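Side-chain contacts in haloperoxidase (Corallina officinalis, PDB 1QHB), which halogenates organic substrates by oxidising bromide with hydrogen peroxide, using a bound vanadate cofactor in each subunit of a homododecamer: residues R19-E24 and Q574-G579; V493-A498 and Q565-I570. All coordinates share one frame; numbering follows the deposited sequence.

Interaction 1. Residues R19-E24 and Q574-G579; sequences RVAAAE and QSLTYG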
# COMPACT_ATOMS: atom_id res chain seq x y z
N ARG A 19 -12.65 14.10 -4.13
CA ARG A 19 -13.36 13.89 -2.86
C ARG A 19 -12.41 13.43 -1.77
O ARG A 19 -12.61 13.86 -0.63
CB ARG A 19 -14.51 12.88 -3.06
CG ARG A 19 -15.67 13.54 -3.86
CD ARG A 19 -16.74 12.56 -4.29
NE ARG A 19 -17.55 12.15 -3.15
CZ ARG A 19 -18.80 11.70 -3.18
NH1 ARG A 19 -19.39 11.58 -4.36
NH2 ARG A 19 -19.35 11.39 -2.04
N VAL A 20 -11.45 12.56 -2.13
CA VAL A 20 -10.51 12.09 -1.14
C VAL A 20 -9.57 13.22 -0.75
O VAL A 20 -9.25 13.45 0.42
CB VAL A 20 -9.68 10.84 -1.64
CG1 VAL A 20 -8.56 10.39 -0.74
CG2 VAL A 20 -10.70 9.72 -1.87
N ALA A 21 -9.09 13.97 -1.75
CA ALA A 21 -8.21 15.11 -1.51
C ALA A 21 -8.89 16.11 -0.57
O ALA A 21 -8.28 16.68 0.34
CB ALA A 21 -7.87 15.82 -2.82
N ALA A 22 -10.20 16.39 -0.74
CA ALA A 22 -10.88 17.30 0.16
C ALA A 22 -10.94 16.73 1.58
O ALA A 22 -10.79 17.47 2.55
CB ALA A 22 -12.32 17.64 -0.26
N ALA A 23 -11.13 15.42 1.65
CA ALA A 23 -11.20 14.74 2.93
C ALA A 23 -9.85 14.86 3.64
O ALA A 23 -9.82 15.03 4.86
CB ALA A 23 -11.54 13.25 2.69
N GLU A 24 -8.77 14.70 2.91
CA GLU A 24 -7.41 14.87 3.41
C GLU A 24 -7.12 16.30 3.85
O GLU A 24 -6.50 16.53 4.88
CB GLU A 24 -6.40 14.47 2.32
CG GLU A 24 -6.37 12.96 2.12
CD GLU A 24 -5.47 12.51 0.99
OE1 GLU A 24 -4.99 13.38 0.23
OE2 GLU A 24 -5.22 11.28 0.86
N GLN A 574 -14.50 22.93 -0.96
CA GLN A 574 -15.14 23.07 -2.26
C GLN A 574 -14.27 23.72 -3.29
O GLN A 574 -14.49 23.53 -4.50
CB GLN A 574 -16.44 23.89 -2.10
CG GLN A 574 -17.55 22.95 -1.61
CD GLN A 574 -18.90 23.70 -1.60
OE1 GLN A 574 -19.00 24.85 -2.01
NE2 GLN A 574 -19.93 23.02 -1.11
N SER A 575 -13.19 24.40 -2.91
CA SER A 575 -12.31 25.04 -3.85
C SER A 575 -11.56 24.00 -4.67
O SER A 575 -11.15 24.31 -5.78
CB SER A 575 -11.31 25.98 -3.17
OG SER A 575 -10.38 25.24 -2.40
N LEU A 576 -11.45 22.75 -4.22
CA LEU A 576 -10.78 21.72 -4.99
C LEU A 576 -11.63 21.26 -6.16
O LEU A 576 -11.08 20.63 -7.04
CB LEU A 576 -10.42 20.53 -4.12
CG LEU A 576 -9.51 20.85 -2.91
CD1 LEU A 576 -9.41 19.60 -2.07
CD2 LEU A 576 -8.14 21.32 -3.37
N THR A 577 -12.91 21.61 -6.25
CA THR A 577 -13.75 21.13 -7.33
C THR A 577 -13.78 21.92 -8.60
O THR A 577 -14.33 21.40 -9.58
CB THR A 577 -15.21 21.05 -6.77
OG1 THR A 577 -15.66 22.37 -6.42
CG2 THR A 577 -15.27 20.20 -5.53
N TYR A 578 -13.34 23.17 -8.62
CA TYR A 578 -13.45 24.06 -9.76
C TYR A 578 -12.16 24.09 -10.60
O TYR A 578 -11.07 24.04 -10.04
CB TYR A 578 -13.67 25.52 -9.33
CG TYR A 578 -14.89 25.68 -8.44
CD1 TYR A 578 -16.18 25.72 -8.95
CD2 TYR A 578 -14.71 25.74 -7.08
CE1 TYR A 578 -17.27 25.82 -8.10
CE2 TYR A 578 -15.79 25.86 -6.22
CZ TYR A 578 -17.05 25.89 -6.74
OH TYR A 578 -18.11 25.99 -5.84
N GLY A 579 -12.33 24.25 -11.91
CA GLY A 579 -11.10 24.33 -12.72
C GLY A 579 -10.77 25.82 -12.94
O GLY A 579 -9.64 26.14 -13.29
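Leu576 presses one methyl, CD1, onto the backbone of helix 11-28 where Ala21 passes into Ala22. The nearest point is alpha carbon to methyl, with Leu576 CD1 3.5 Å from Ala22 CA, and the same methyl lies 3.6 Å from Ala22 N. The two alanine methyls flank this spot at longer range: Ala22 CB is 3.9 Å and Ala21 CB 4.2 Å from Leu576 CD1. No hydrogen bond crosses between the segments; one leucine methyl makes all the close approaches, against a helix surface kept low by small side chains. With CG beside the backbone N (chi1 -58°) and CD1 extended away from CA (chi2 173°), the leucine reaches straight across. What presents it is a type I turn over Gln574-Thr577, where helix 553-574 runs out. Leu576 is its third residue, and Thr577 closes it with two donors to one acceptor: Thr577 N bonds to Gln574 O at 3.0 Å, while Thr577 OG1 meets Gln574 O in the carbonyl plane, at a modelled 2.5 Å that is probably too short to take literally. That hydroxyl oxygen also sits over a face of the Tyr578 ring, offset toward its rim; the ring in turn meets Phe582 edge-to-face. Beyond the chain, the dodecamer closes over the contact. Arg19 forms a salt bridge with Glu573 of a second subunit, Ala21 packs on Leu8 of a third subunit, and Leu576 touches Gln9 of that third subunit and Pro4 of a fourth.

Interaction 2. Residues V493-A498 and Q565-I570; sequences VTILKA and QIAIGI
The methyl of Ala567 is met by both Thr494 and Ile495. Their helices, 484-499 and 553-574, belong to the helical core of the vanadium haloperoxidase fold. The local axes come within 9.2 Å at an angle of 50°, a spacing that an alanine at the crossing allows. Packing is tightest at the threonine: Ala567 CB lies 3.7 Å from Thr494 CG2 and 3.8 Å from Thr494 CB, so the carbon side of this residue faces the other helix. Ile495 completes the grip from the next position. Its CG1 stands beside the backbone N (chi1 -70°) and the chain then folds again (chi2 -50°), curling CD1 in until it is 4.1 Å from Ala567 CB. Behind it, Ile495 and Ile570 both rest on Val386 of helix 376-402, which backs this inner side. The contact thins toward Ile568, a partly exposed residue whose CG1 makes a lone approach of 4.2 Å to Thr494 CG2. No hydrogen bond joins the segments, and no other subunit reaches either of them. The buried hydroxyl of Thr494 is satisfied within its own helix: with CG2 anti to the backbone N and turned to Ala567, OG1 stands beside that N and hydrogen-bonds to the carbonyl oxygen of Gly490, one turn earlier.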
# COMPACT_ATOMS: atom_id res chain seq x y z
N VAL A 493 -24.00 34.48 6.93
CA VAL A 493 -23.54 35.78 6.49
C VAL A 493 -22.09 35.70 6.00
O VAL A 493 -21.73 36.49 5.15
CB VAL A 493 -23.78 36.96 7.46
CG1 VAL A 493 -25.26 37.11 7.82
CG2 VAL A 493 -22.92 36.80 8.70
N THR A 494 -21.29 34.74 6.44
CA THR A 494 -19.95 34.49 5.93
C THR A 494 -20.05 34.10 4.45
O THR A 494 -19.36 34.75 3.64
CB THR A 494 -19.24 33.39 6.74
OG1 THR A 494 -19.12 33.92 8.06
CG2 THR A 494 -17.82 33.09 6.23
N ILE A 495 -21.03 33.26 4.10
CA ILE A 495 -21.17 32.89 2.67
C ILE A 495 -21.54 34.09 1.84
O ILE A 495 -21.05 34.29 0.70
CB ILE A 495 -22.26 31.81 2.52
CG1 ILE A 495 -21.88 30.45 3.07
CG2 ILE A 495 -22.69 31.64 1.03
CD1 ILE A 495 -20.51 29.90 2.61
N LEU A 496 -22.53 34.86 2.28
CA LEU A 496 -22.96 36.04 1.54
C LEU A 496 -21.85 37.09 1.46
O LEU A 496 -21.76 37.74 0.42
CB LEU A 496 -24.21 36.65 2.21
CG LEU A 496 -25.48 35.80 2.20
CD1 LEU A 496 -26.57 36.48 3.06
CD2 LEU A 496 -25.97 35.57 0.79
N LYS A 497 -21.07 37.32 2.52
CA LYS A 497 -20.02 38.36 2.37
C LYS A 497 -18.94 37.84 1.42
O LYS A 497 -18.34 38.66 0.77
CB LYS A 497 -19.41 38.78 3.68
CG LYS A 497 -20.28 39.44 4.73
CD LYS A 497 -19.50 39.86 5.94
CE LYS A 497 -18.99 38.65 6.70
NZ LYS A 497 -18.45 38.93 8.06
N ALA A 498 -18.65 36.56 1.26
CA ALA A 498 -17.70 36.03 0.33
C ALA A 498 -18.26 36.17 -1.09
O ALA A 498 -17.49 36.42 -2.02
CB ALA A 498 -17.45 34.52 0.54
N GLN A 565 -16.29 29.76 11.14
CA GLN A 565 -15.28 28.74 10.85
C GLN A 565 -15.82 27.60 9.98
O GLN A 565 -15.10 26.95 9.20
CB GLN A 565 -14.77 28.06 12.15
CG GLN A 565 -13.95 28.94 13.08
CD GLN A 565 -13.73 28.36 14.47
OE1 GLN A 565 -13.27 27.24 14.67
NE2 GLN A 565 -14.06 29.16 15.51
N ILE A 566 -17.08 27.23 10.27
CA ILE A 566 -17.69 26.10 9.54
C ILE A 566 -17.81 26.52 8.09
O ILE A 566 -17.46 25.75 7.22
CB ILE A 566 -19.06 25.72 10.16
CG1 ILE A 566 -18.99 25.06 11.54
CG2 ILE A 566 -19.86 24.81 9.25
CD1 ILE A 566 -18.03 23.89 11.64
N ALA A 567 -18.32 27.73 7.81
CA ALA A 567 -18.48 28.23 6.46
C ALA A 567 -17.16 28.32 5.72
O ALA A 567 -17.09 27.87 4.58
CB ALA A 567 -19.09 29.63 6.45
N ILE A 568 -16.13 28.85 6.37
CA ILE A 568 -14.80 28.97 5.75
C ILE A 568 -14.26 27.57 5.40
O ILE A 568 -13.68 27.35 4.33
CB ILE A 568 -13.83 29.72 6.72
CG1 ILE A 568 -14.07 31.20 6.73
CG2 ILE A 568 -12.37 29.39 6.39
CD1 ILE A 568 -13.39 32.07 7.80
N GLY A 569 -14.46 26.59 6.28
CA GLY A 569 -14.06 25.20 6.05
C GLY A 569 -14.69 24.54 4.85
O GLY A 569 -14.03 23.90 4.02
N ILE A 570 -16.01 24.78 4.68
CA ILE A 570 -16.72 24.30 3.51
C ILE A 570 -16.21 24.98 2.22
O ILE A 570 -15.95 24.40 1.14
CB ILE A 570 -18.24 24.53 3.66
CG1 ILE A 570 -18.76 23.57 4.74
CG2 ILE A 570 -18.93 24.37 2.34
CD1 ILE A 570 -20.20 23.83 5.21

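From the N terminus, the chain first forms helix 11-28, whose residues 19-24 find their partner in interaction 1 only 550 residues later. Helix 484-499 comes much later in the chain; 67 residues separate 493-498 from 565-570, which packs on it and closes the shorter loop of interaction 2. Only a few residues on, the end of helix 553-574 gives way to 574-579, which meets the N-terminal helix and closes the long loop. Interaction 2 thus lies wholly within the span of interaction 1, without crossing it. The centres of the two contacts are about 17 Å apart, and helix 553-574 connects them: its body is anchored in the core, while the turn after it touches the N-terminal helix where other subunits also pack.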